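Local structure of PHB depolymerase (Penicillium funiculosum, 2D81) at residues T69-A72 with N73-W77; N110-K113 with A114-G117; Y209-Q212 with S213-S216; L231-Y234 with S235-G238. The protein hydrolyses the bacterial storage polyester polyhydroxybutyrate, acting as a circularly permuted member of the alpha/beta hydrolase fold. All coordinates share one frame; numbering follows the deposited sequence.

Contacts 1 and 2 hold consecutive turns of two helices, 68-77 and 106-116, on one side of the chain, and they touch through packing at Gln115. Each mixes a buried face with a solvent-exposed one. Their chemistry is mainly regular backbone bonding that spans four residues, with mostly apolar side chains, and the buried Thr71 and Gln115, turned inward. Contact 3 lies at the far side, about 40 Å from contact 1 between centres. Contact 4 is closer to the centre of the chain. Contacts 3 and 4 instead shape short helices after strands 205-210 and 221-227. There, bonds spanning three residues and bridging waters matter more, and contact 4 comes near the ligand pocket.

Contact 1: residues T69-A72 with N73-W77; sequences TPTA and NMKSW
Ser76 has its OG anti to its own carbonyl carbon and beside its backbone N (chi1 -60°). This rotation turns the hydroxyl back along helix 68-77 to the carbonyl of Ala72. Ser76 OG donates to Ala72 O at 2.9 Å, from well above the carbonyl plane. Ser76 N donates to the same Ala72 O, also at 2.9 Å, from a smaller tilt. Two donors of one residue therefore grip one carbonyl oxygen.

Asn73 has a similar first torsion (chi1 -77°), and its side chain runs beside that of Thr69, both pointing the same way. The methyl Thr69 CG2 lies 4.2 Å from Asn73 CG. Below them, Asn73 N donates to Thr69 O at 2.8 Å. Asn73 CB also rests on one face of the Trp77 ring, toward its rim.

Met74 and Lys75 continue the helical ladder. Met74 N bonds to Pro70 O at 3.1 Å, and Lys75 N bonds to Thr71 O at 3.2 Å. The Lys75 chain is extended along the outer side, where CE passes 4.3 Å from Thr71 CG2. Thr71 turns its hydroxyl the other way and bonds to Ile67 O. Met74 bends at chi3 and leads away from the first turn. Pro70, Thr71 and Met74 pack on Gln115 of helix 106-116, while Met74 and Trp77 also touch Tyr48.

The chemistry divides the helix. Its inner face is bound to a neighbouring helix by packing. On its outer face Ser76 spends its hydroxyl on the backbone, so this polar group has a partner within the helix itself.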
ATOM      1  N   THR A  69      11.137   1.372 -20.157  1.00  8.28           N
ATOM      2  CA  THR A  69      10.455   0.104 -20.390  1.00  8.43           C
ATOM      3  C   THR A  69       9.244  -0.075 -19.473  1.00  8.28           C
ATOM      4  O   THR A  69       8.211  -0.584 -19.900  1.00  7.12           O
ATOM      5  CB  THR A  69      11.422  -1.084 -20.234  1.00  9.09           C
ATOM      6  OG1 THR A  69      12.488  -0.950 -21.187  1.00  9.98           O
ATOM      7  CG2 THR A  69      10.697  -2.399 -20.488  1.00  8.71           C
ATOM      8  N   PRO A  70       9.355   0.336 -18.197  1.00  7.71           N
ATOM      9  CA  PRO A  70       8.195   0.181 -17.311  1.00  8.15           C
ATOM     10  C   PRO A  70       6.976   0.940 -17.847  1.00  8.37           C
ATOM     11  O   PRO A  70       5.854   0.431 -17.827  1.00  8.12           O
ATOM     12  CB  PRO A  70       8.699   0.757 -15.989  1.00  7.97           C
ATOM     13  CG  PRO A  70      10.140   0.343 -15.998  1.00  7.43           C
ATOM     14  CD  PRO A  70      10.565   0.665 -17.421  1.00  7.69           C
ATOM     15  N   THR A  71       7.206   2.154 -18.337  1.00  9.22           N
ATOM     16  CA  THR A  71       6.130   2.965 -18.892  1.00  8.93           C
ATOM     17  C   THR A  71       5.606   2.363 -20.195  1.00  8.91           C
ATOM     18  O   THR A  71       4.395   2.336 -20.431  1.00  9.40           O
ATOM     19  CB  THR A  71       6.599   4.417 -19.145  1.00  9.33           C
ATOM     20  OG1 THR A  71       7.069   4.984 -17.912  1.00  7.98           O
ATOM     21  CG2 THR A  71       5.443   5.268 -19.679  1.00  9.20           C
ATOM     22  N   ALA A  72       6.515   1.872 -21.033  1.00  7.60           N
ATOM     23  CA  ALA A  72       6.127   1.179 -22.259  1.00  7.94           C
ATOM     24  C   ALA A  72       5.274  -0.051 -21.955  1.00  7.65           C
ATOM     25  O   ALA A  72       4.306  -0.336 -22.663  1.00  8.97           O
ATOM     26  CB  ALA A  72       7.369   0.771 -23.044  1.00  7.16           C
ATOM     27  N   ASN A  73       5.631  -0.779 -20.902  1.00  7.80           N
ATOM     28  CA  ASN A  73       4.856  -1.953 -20.511  1.00  7.52           C
ATOM     29  C   ASN A  73       3.441  -1.574 -20.082  1.00  6.97           C
ATOM     30  O   ASN A  73       2.476  -2.265 -20.421  1.00  6.93           O
ATOM     31  CB  ASN A  73       5.568  -2.712 -19.383  1.00  7.49           C
ATOM     32  CG  ASN A  73       6.750  -3.537 -19.887  1.00 11.37           C
ATOM     33  OD1 ASN A  73       7.574  -4.017 -19.100  1.00 11.87           O
ATOM     34  ND2 ASN A  73       6.828  -3.714 -21.199  1.00  9.93           N
ATOM     35  N   MET A  74       3.307  -0.476 -19.344  1.00  6.11           N
ATOM     36  CA  MET A  74       1.982  -0.006 -18.956  1.00  7.73           C
ATOM     37  C   MET A  74       1.110   0.233 -20.187  1.00  9.12           C
ATOM     38  O   MET A  74      -0.054  -0.167 -20.218  1.00  8.27           O
ATOM     39  CB  MET A  74       2.089   1.279 -18.125  1.00  8.31           C
ATOM     40  CG  MET A  74       2.621   1.039 -16.717  1.00  8.38           C
ATOM     41  SD  MET A  74       2.754   2.528 -15.715  1.00  8.96           S
ATOM     42  CE  MET A  74       1.034   2.870 -15.382  1.00  8.43           C
ATOM     43  N   LYS A  75       1.677   0.878 -21.202  1.00  8.93           N
ATOM     44  CA  LYS A  75       0.947   1.125 -22.439  1.00  8.60           C
ATOM     45  C   LYS A  75       0.612  -0.180 -23.147  1.00  9.73           C
ATOM     46  O   LYS A  75      -0.507  -0.370 -23.615  1.00 11.14           O
ATOM     47  CB  LYS A  75       1.764   2.025 -23.369  1.00  9.82           C
ATOM     48  CG  LYS A  75       1.947   3.435 -22.842  1.00  9.58           C
ATOM     49  CD  LYS A  75       2.765   4.288 -23.792  1.00  8.67           C
ATOM     50  CE  LYS A  75       2.993   5.679 -23.227  1.00  9.37           C
ATOM     51  NZ  LYS A  75       3.864   6.498 -24.113  1.00  8.33           N
ATOM     52  N   SER A  76       1.587  -1.080 -23.212  1.00  9.01           N
ATOM     53  CA  SER A  76       1.425  -2.320 -23.961  1.00 10.21           C
ATOM     54  C   SER A  76       0.427  -3.271 -23.304  1.00  9.70           C
ATOM     55  O   SER A  76      -0.346  -3.934 -23.996  1.00  9.73           O
ATOM     56  CB  SER A  76       2.776  -3.020 -24.115  1.00 11.76           C
ATOM     57  OG  SER A  76       3.692  -2.191 -24.808  1.00 15.17           O
ATOM     58  N   TRP A  77       0.442  -3.331 -21.974  1.00  7.76           N
ATOM     59  CA  TRP A  77      -0.398  -4.281 -21.247  1.00  7.14           C
ATOM     60  C   TRP A  77      -1.809  -3.764 -20.988  1.00  8.18           C
ATOM     61  O   TRP A  77      -2.670  -4.512 -20.531  1.00  8.55           O
ATOM     62  CB  TRP A  77       0.248  -4.653 -19.905  1.00  6.80           C
ATOM     63  CG  TRP A  77       1.622  -5.249 -20.024  1.00  7.01           C
ATOM     64  CD1 TRP A  77       2.151  -5.886 -21.112  1.00  7.52           C
ATOM     65  CD2 TRP A  77       2.628  -5.293 -19.006  1.00  7.28           C
ATOM     66  NE1 TRP A  77       3.425  -6.323 -20.834  1.00  8.81           N
ATOM     67  CE2 TRP A  77       3.743  -5.972 -19.548  1.00  7.04           C
ATOM     68  CE3 TRP A  77       2.697  -4.825 -17.686  1.00  7.40           C
ATOM     69  CZ2 TRP A  77       4.915  -6.194 -18.816  1.00  7.21           C
ATOM     70  CZ3 TRP A  77       3.866  -5.049 -16.957  1.00  7.73           C
ATOM     71  CH2 TRP A  77       4.957  -5.726 -17.526  1.00  7.64           C
TER

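Contact 2: residues N110-K113 with A114-G117; sequences NQLK and AQLG
Asn110 meets Ala114 through the backbone: Ala114 N donates to Asn110 O at 2.9 Å. Gln111 O takes the next bond, from Gln115 N at 2.8 Å, and the methylene Gln115 CB lies 3.3 Å from the same Gln111 O. The side-chain amide of Gln111 looks elsewhere, with NE2 donating to Pro65 O.

Leu112 makes the apolar part of the contact. Its CG is anti to the backbone N (chi1 172°), which swings CD1 forward to Leu116. Leu112 CD1 meets Leu116 CD1 at 3.7 Å, and the two side chains cross at a slant. The same methyl, Leu112 CD1, is 3.8 Å from Gln115 OE1. Beneath them, Leu116 N reaches Leu112 O at 2.9 Å in a nearly straight bond (174° at the hydrogen).

Helix 106-116 is the connection of a beta-alpha-beta unit between parallel strands 92-98 and 125-130. Leu112 and Leu116 face strand 92-98, packing on Met95 and Ile93. Gln115 is extended on another side of the helix and donates through NE2 to Tyr48 O.

Lys113 also extends fully, and its chain touches Met95 and Tyr127. Its carbonyl accepts the last bond, Gly117 N to Lys113 O at 2.9 Å, and this one is more bent (136° at the hydrogen).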
ATOM      1  N   ASN A 110      10.456  10.201  -7.362  1.00  7.00           N
ATOM      2  CA  ASN A 110      10.222  11.159  -8.435  1.00  7.70           C
ATOM      3  C   ASN A 110       9.994  10.460  -9.772  1.00  7.60           C
ATOM      4  O   ASN A 110       9.232  10.948 -10.605  1.00  6.53           O
ATOM      5  CB  ASN A 110      11.397  12.128  -8.569  1.00  6.92           C
ATOM      6  CG  ASN A 110      11.158  13.185  -9.635  1.00  9.94           C
ATOM      7  OD1 ASN A 110      10.307  14.068  -9.476  1.00 10.67           O
ATOM      8  ND2 ASN A 110      11.896  13.093 -10.734  1.00 11.02           N
ATOM      9  N   GLN A 111      10.659   9.326  -9.982  1.00  7.42           N
ATOM     10  CA  GLN A 111      10.467   8.564 -11.214  1.00  7.47           C
ATOM     11  C   GLN A 111       9.075   7.940 -11.274  1.00  6.38           C
ATOM     12  O   GLN A 111       8.488   7.821 -12.349  1.00  6.50           O
ATOM     13  CB  GLN A 111      11.523   7.461 -11.349  1.00  8.17           C
ATOM     14  CG  GLN A 111      12.937   7.950 -11.651  1.00 11.73           C
ATOM     15  CD  GLN A 111      13.037   8.689 -12.971  1.00 16.46           C
ATOM     16  OE1 GLN A 111      12.680   9.863 -13.068  1.00 20.26           O
ATOM     17  NE2 GLN A 111      13.519   7.998 -14.003  1.00 17.54           N
ATOM     18  N   LEU A 112       8.549   7.532 -10.122  1.00  6.22           N
ATOM     19  CA  LEU A 112       7.163   7.082 -10.060  1.00  6.36           C
ATOM     20  C   LEU A 112       6.227   8.216 -10.459  1.00  7.16           C
ATOM     21  O   LEU A 112       5.272   8.008 -11.208  1.00  7.30           O
ATOM     22  CB  LEU A 112       6.810   6.598  -8.651  1.00  6.45           C
ATOM     23  CG  LEU A 112       5.331   6.270  -8.403  1.00  4.55           C
ATOM     24  CD1 LEU A 112       4.879   5.120  -9.294  1.00  5.20           C
ATOM     25  CD2 LEU A 112       5.149   5.895  -6.936  1.00  6.00           C
ATOM     26  N   LYS A 113       6.499   9.416  -9.955  1.00  6.58           N
ATOM     27  CA  LYS A 113       5.691  10.579 -10.305  1.00  6.02           C
ATOM     28  C   LYS A 113       5.728  10.798 -11.815  1.00  5.67           C
ATOM     29  O   LYS A 113       4.695  11.001 -12.447  1.00  5.40           O
ATOM     30  CB  LYS A 113       6.215  11.826  -9.595  1.00  6.78           C
ATOM     31  CG  LYS A 113       5.422  13.090  -9.905  1.00 10.93           C
ATOM     32  CD  LYS A 113       5.986  14.279  -9.145  1.00 12.62           C
ATOM     33  CE  LYS A 113       5.161  15.529  -9.387  1.00 15.74           C
ATOM     34  NZ  LYS A 113       5.761  16.709  -8.710  1.00 21.08           N
ATOM     35  N   ALA A 114       6.926  10.751 -12.385  1.00  7.32           N
ATOM     36  CA  ALA A 114       7.104  10.993 -13.812  1.00  7.30           C
ATOM     37  C   ALA A 114       6.380   9.924 -14.618  1.00  7.90           C
ATOM     38  O   ALA A 114       5.732  10.215 -15.629  1.00  7.64           O
ATOM     39  CB  ALA A 114       8.583  10.992 -14.157  1.00  8.02           C
ATOM     40  N   GLN A 115       6.497   8.681 -14.163  1.00  5.94           N
ATOM     41  CA  GLN A 115       5.874   7.559 -14.853  1.00  7.07           C
ATOM     42  C   GLN A 115       4.355   7.703 -14.884  1.00  7.14           C
ATOM     43  O   GLN A 115       3.737   7.596 -15.942  1.00  7.73           O
ATOM     44  CB  GLN A 115       6.251   6.248 -14.165  1.00  4.99           C
ATOM     45  CG  GLN A 115       5.563   5.025 -14.746  1.00  6.47           C
ATOM     46  CD  GLN A 115       5.850   3.776 -13.944  1.00  6.86           C
ATOM     47  OE1 GLN A 115       5.660   3.751 -12.729  1.00  7.12           O
ATOM     48  NE2 GLN A 115       6.302   2.724 -14.622  1.00  5.47           N
ATOM     49  N   LEU A 116       3.759   7.938 -13.720  1.00  7.63           N
ATOM     50  CA  LEU A 116       2.309   8.084 -13.626  1.00  7.60           C
ATOM     51  C   LEU A 116       1.835   9.349 -14.333  1.00  8.54           C
ATOM     52  O   LEU A 116       0.690   9.426 -14.770  1.00  8.43           O
ATOM     53  CB  LEU A 116       1.872   8.103 -12.154  1.00  6.65           C
ATOM     54  CG  LEU A 116       2.092   6.783 -11.411  1.00  8.66           C
ATOM     55  CD1 LEU A 116       1.715   6.928  -9.947  1.00  6.35           C
ATOM     56  CD2 LEU A 116       1.266   5.692 -12.071  1.00  8.03           C
ATOM     57  N   GLY A 117       2.723  10.330 -14.456  1.00  8.40           N
ATOM     58  CA  GLY A 117       2.372  11.565 -15.140  1.00  9.28           C
ATOM     59  C   GLY A 117       1.968  11.355 -16.589  1.00  9.46           C
ATOM     60  O   GLY A 117       1.291  12.196 -17.188  1.00  8.46           O
TER

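Contact 3: residues Y209-Q212 with S213-S216; sequences YVPQ and SCAS
Gln212 O is held by two donors. A bridging water donates to it at 2.7 Å, and Ala215 N donates to Gln212 O at 3.1 Å. The amide comes from above the carbonyl plane, 63° out of it. The water also hydrogen-bonds to Ser216 OG at 2.9 Å, and so links the start of the turn to its end. Ser216 OG has a further bond to Ala218 N.

One residue earlier the pattern repeats. Cys214 N donates to Pro211 O at 3.0 Å, again from above the carbonyl plane. Two successive bonds from an amide to the carbonyl three residues back mark a tight, 3-10-like turn, and the short helix 212-215 is only weakly bonded.

Apolar atoms fill the inner side of this turn. Val210 has CG1 anti to its backbone N (chi1 179°), which sends this methyl over Cys214 CB at 3.9 Å. The ring atom Pro211 CD lies 4.0 Å from Cys214 SG. On the outer side, Ala215 CB sits 3.4 Å from Gln212 O, while the bent side chain of Gln212 brings NE2 alongside that methyl. Ser213 OG passes Pro211 CB and bonds to Asn255 OD1.

The turn takes the chain off the end of strand 205-210, between strands 187-192 and 256-260 in the mixed sheet. Gln212 N is bound by Ser185 OG, just before strand 187-192. The disulfide from Cys214 to Cys221 ties the short helix to the start of strand 221-227.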
ATOM      1  N   TYR A 209      -9.415  -3.001  10.504  1.00  6.70           N
ATOM      2  CA  TYR A 209     -10.056  -2.150  11.492  1.00  6.78           C
ATOM      3  C   TYR A 209     -11.456  -1.779  11.034  1.00  6.94           C
ATOM      4  O   TYR A 209     -11.638  -1.251   9.935  1.00  6.70           O
ATOM      5  CB  TYR A 209      -9.258  -0.867  11.727  1.00  7.14           C
ATOM      6  CG  TYR A 209      -9.945   0.026  12.727  1.00  6.80           C
ATOM      7  CD1 TYR A 209     -10.063  -0.361  14.061  1.00  8.80           C
ATOM      8  CD2 TYR A 209     -10.573   1.203  12.325  1.00  7.80           C
ATOM      9  CE1 TYR A 209     -10.798   0.395  14.969  1.00  7.98           C
ATOM     10  CE2 TYR A 209     -11.314   1.971  13.227  1.00  7.79           C
ATOM     11  CZ  TYR A 209     -11.421   1.555  14.547  1.00  9.92           C
ATOM     12  OH  TYR A 209     -12.165   2.286  15.442  1.00 11.16           O
ATOM     13  N   VAL A 210     -12.442  -2.057  11.883  1.00  5.97           N
ATOM     14  CA  VAL A 210     -13.837  -1.782  11.557  1.00  7.39           C
ATOM     15  C   VAL A 210     -14.450  -0.822  12.570  1.00  7.59           C
ATOM     16  O   VAL A 210     -14.674  -1.188  13.725  1.00  7.38           O
ATOM     17  CB  VAL A 210     -14.680  -3.083  11.548  1.00  8.07           C
ATOM     18  CG1 VAL A 210     -16.135  -2.763  11.229  1.00  8.63           C
ATOM     19  CG2 VAL A 210     -14.122  -4.063  10.520  1.00  7.38           C
ATOM     20  N   PRO A 211     -14.721   0.426  12.153  1.00  6.80           N
ATOM     21  CA  PRO A 211     -15.319   1.419  13.055  1.00  7.28           C
ATOM     22  C   PRO A 211     -16.688   0.923  13.507  1.00  8.80           C
ATOM     23  O   PRO A 211     -17.302   0.099  12.832  1.00  7.26           O
ATOM     24  CB  PRO A 211     -15.432   2.663  12.173  1.00  8.37           C
ATOM     25  CG  PRO A 211     -14.307   2.494  11.196  1.00  7.32           C
ATOM     26  CD  PRO A 211     -14.402   1.031  10.849  1.00  8.46           C
ATOM     27  N   GLN A 212     -17.170   1.425  14.639  1.00  9.24           N
ATOM     28  CA  GLN A 212     -18.485   1.026  15.132  1.00 12.36           C
ATOM     29  C   GLN A 212     -19.557   1.226  14.062  1.00 11.54           C
ATOM     30  O   GLN A 212     -20.454   0.395  13.904  1.00 10.63           O
ATOM     31  CB  GLN A 212     -18.849   1.828  16.384  1.00 15.41           C
ATOM     32  CG  GLN A 212     -20.228   1.504  16.944  1.00 20.98           C
ATOM     33  CD  GLN A 212     -20.387   0.033  17.282  1.00 23.88           C
ATOM     34  OE1 GLN A 212     -19.640  -0.513  18.094  1.00 26.98           O
ATOM     35  NE2 GLN A 212     -21.365  -0.617  16.658  1.00 26.63           N
ATOM     36  N   SER A 213     -19.457   2.326  13.320  1.00 11.48           N
ATOM     37  CA  SER A 213     -20.480   2.679  12.343  1.00 11.67           C
ATOM     38  C   SER A 213     -20.572   1.674  11.197  1.00 11.99           C
ATOM     39  O   SER A 213     -21.619   1.551  10.565  1.00 12.46           O
ATOM     40  CB  SER A 213     -20.211   4.075  11.775  1.00 13.50           C
ATOM     41  OG  SER A 213     -18.958   4.116  11.117  1.00 12.42           O
ATOM     42  N   CYS A 214     -19.480   0.961  10.929  1.00 10.59           N
ATOM     43  CA  CYS A 214     -19.455   0.007   9.821  1.00 10.01           C
ATOM     44  C   CYS A 214     -19.847  -1.407  10.241  1.00  8.68           C
ATOM     45  O   CYS A 214     -20.007  -2.285   9.395  1.00 10.12           O
ATOM     46  CB  CYS A 214     -18.065  -0.010   9.158  1.00 10.14           C
ATOM     47  SG  CYS A 214     -17.613   1.622   8.489  1.00 12.01           S
ATOM     48  N   ALA A 215     -20.021  -1.621  11.543  1.00  8.67           N
ATOM     49  CA  ALA A 215     -20.255  -2.961  12.074  1.00 10.10           C
ATOM     50  C   ALA A 215     -21.616  -3.554  11.708  1.00  8.27           C
ATOM     51  O   ALA A 215     -21.713  -4.742  11.399  1.00 10.58           O
ATOM     52  CB  ALA A 215     -20.088  -2.955  13.594  1.00 10.79           C
ATOM     53  N   SER A 216     -22.661  -2.734  11.746  1.00  9.53           N
ATOM     54  CA  SER A 216     -24.028  -3.230  11.582  1.00 11.15           C
ATOM     55  C   SER A 216     -24.411  -3.407  10.116  1.00 11.90           C
ATOM     56  O   SER A 216     -25.221  -4.270   9.773  1.00 11.37           O
ATOM     57  CB  SER A 216     -25.021  -2.269  12.232  1.00 12.00           C
ATOM     58  OG  SER A 216     -25.094  -1.058  11.502  1.00 12.14           O
TER
HETATM   59  O   HOH W   1     -23.014  -0.237  13.358  1.00 15.72           O

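Contact 4: residues L231-Y234 with S235-G238; sequences LQSY and SSIG
Tyr234 and Gly238 meet across a single helical turn. Gly238 CA lies over one face of the Tyr234 ring, 3.9 Å from its centroid, in a CH-pi contact set toward the rim. The backbones close the same turn, as Gly238 N donates to Tyr234 O at 2.8 Å in a bent bond. A CA-H...O contact from Tyr234 CA to Gly238 O adds to this. Gly238 leaves the helix with a positive phi (57°).

Ser233 is the N-cap residue, and its carbonyl oxygen accepts twice. Ile237 N approaches Ser233 O at 3.0 Å, nearly in line with the C=O bond. Ser236 N comes to Ser233 O at 2.8 Å from above the carbonyl plane. Ile237 lays its side chain beside Gln232, with Ile237 CD1 at 3.7 Å from Gln232 CB. Its CG1 stands between its backbone N and carbonyl carbon (chi1 58°), which turns the chain back over the loop.

Two waters form the next shell. One accepts from Ser235 N at 2.9 Å and, weakly, from Ser233 OG. The other accepts from Ser233 N at 3.0 Å and is hydrogen-bonded to Ser236 OG. Water thus accepts from the amides of Ser233 and Ser235 at the start of the helix.

Farther out, Tyr234 N donates to Gln262 OE1, and the Tyr234 ring stacks on Tyr207 of strand 205-210. The Leu231 backbone bonds to Asn282, a residue of the ligand pocket. Helix 234-237 follows strand 221-227, near the middle of the mixed sheet; its preceding loop reaches the pocket and its Tyr234 leans on strand 205-210.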
ATOM      1  N   LEU A 231       9.908  -5.900   7.078  1.00  7.43           N
ATOM      2  CA  LEU A 231      10.168  -5.878   8.515  1.00  8.21           C
ATOM      3  C   LEU A 231       9.044  -5.222   9.311  1.00  7.86           C
ATOM      4  O   LEU A 231       9.232  -4.849  10.474  1.00  7.06           O
ATOM      5  CB  LEU A 231      11.496  -5.167   8.806  1.00  9.43           C
ATOM      6  CG  LEU A 231      12.757  -5.863   8.273  1.00 11.94           C
ATOM      7  CD1 LEU A 231      13.983  -5.012   8.561  1.00 14.06           C
ATOM      8  CD2 LEU A 231      12.895  -7.233   8.919  1.00 13.49           C
ATOM      9  N   GLN A 232       7.875  -5.095   8.692  1.00  6.55           N
ATOM     10  CA  GLN A 232       6.717  -4.526   9.373  1.00  6.38           C
ATOM     11  C   GLN A 232       5.497  -5.448   9.405  1.00  5.82           C
ATOM     12  O   GLN A 232       4.413  -5.023   9.792  1.00  6.10           O
ATOM     13  CB  GLN A 232       6.320  -3.191   8.732  1.00  7.04           C
ATOM     14  CG  GLN A 232       7.319  -2.063   8.969  1.00  6.60           C
ATOM     15  CD  GLN A 232       6.808  -0.722   8.472  1.00  7.96           C
ATOM     16  OE1 GLN A 232       6.970   0.303   9.138  1.00  9.44           O
ATOM     17  NE2 GLN A 232       6.195  -0.721   7.297  1.00  2.71           N
ATOM     18  N   SER A 233       5.665  -6.705   9.004  1.00  7.47           N
ATOM     19  CA  SER A 233       4.559  -7.650   9.099  1.00  6.66           C
ATOM     20  C   SER A 233       4.269  -7.926  10.569  1.00  8.31           C
ATOM     21  O   SER A 233       5.099  -7.646  11.434  1.00  7.35           O
ATOM     22  CB  SER A 233       4.896  -8.963   8.391  1.00  7.91           C
ATOM     23  OG  SER A 233       5.895  -9.684   9.089  1.00  8.88           O
ATOM     24  N   TYR A 234       3.090  -8.469  10.848  1.00  6.72           N
ATOM     25  CA  TYR A 234       2.704  -8.797  12.215  1.00  9.17           C
ATOM     26  C   TYR A 234       3.739  -9.727  12.837  1.00  8.42           C
ATOM     27  O   TYR A 234       4.027  -9.647  14.035  1.00  8.46           O
ATOM     28  CB  TYR A 234       1.339  -9.481  12.225  1.00 10.53           C
ATOM     29  CG  TYR A 234       0.748  -9.619  13.606  1.00 13.14           C
ATOM     30  CD1 TYR A 234       0.017  -8.580  14.177  1.00 16.39           C
ATOM     31  CD2 TYR A 234       0.938 -10.779  14.351  1.00 17.06           C
ATOM     32  CE1 TYR A 234      -0.515  -8.692  15.458  1.00 17.84           C
ATOM     33  CE2 TYR A 234       0.412 -10.903  15.636  1.00 18.25           C
ATOM     34  CZ  TYR A 234      -0.312  -9.856  16.181  1.00 19.27           C
ATOM     35  OH  TYR A 234      -0.833  -9.974  17.448  1.00 22.96           O
ATOM     36  N   SER A 235       4.290 -10.616  12.016  1.00  9.49           N
ATOM     37  CA  SER A 235       5.338 -11.532  12.451  1.00 11.14           C
ATOM     38  C   SER A 235       6.533 -10.778  13.035  1.00 12.02           C
ATOM     39  O   SER A 235       7.195 -11.259  13.960  1.00 11.04           O
ATOM     40  CB  SER A 235       5.802 -12.386  11.265  1.00 12.74           C
ATOM     41  OG  SER A 235       6.846 -13.266  11.644  1.00 20.84           O
ATOM     42  N   SER A 236       6.803  -9.594  12.494  1.00 10.75           N
ATOM     43  CA  SER A 236       7.993  -8.837  12.873  1.00 10.70           C
ATOM     44  C   SER A 236       7.750  -7.872  14.031  1.00 10.53           C
ATOM     45  O   SER A 236       8.547  -7.807  14.968  1.00 12.34           O
ATOM     46  CB  SER A 236       8.529  -8.056  11.671  1.00 11.68           C
ATOM     47  OG  SER A 236       8.979  -8.925  10.647  1.00 15.90           O
ATOM     48  N   ILE A 237       6.656  -7.121  13.963  1.00  9.88           N
ATOM     49  CA  ILE A 237       6.419  -6.047  14.925  1.00  9.44           C
ATOM     50  C   ILE A 237       5.033  -6.106  15.561  1.00  8.84           C
ATOM     51  O   ILE A 237       4.556  -5.116  16.123  1.00 10.72           O
ATOM     52  CB  ILE A 237       6.600  -4.660  14.265  1.00  7.95           C
ATOM     53  CG1 ILE A 237       5.654  -4.518  13.071  1.00  8.63           C
ATOM     54  CG2 ILE A 237       8.047  -4.478  13.829  1.00 10.61           C
ATOM     55  CD1 ILE A 237       5.699  -3.157  12.403  1.00  8.59           C
ATOM     56  N   GLY A 238       4.388  -7.264  15.476  1.00 10.46           N
ATOM     57  CA  GLY A 238       3.054  -7.397  16.033  1.00  9.60           C
ATOM     58  C   GLY A 238       2.091  -6.387  15.437  1.00  9.89           C
ATOM     59  O   GLY A 238       2.089  -6.168  14.227  1.00  8.68           O
TER
HETATM   60  O   HOH W   2       3.073 -11.536   9.552  1.00  8.98           O
HETATM   61  O   HOH W   3       7.984  -8.312   7.935  1.00 14.71           O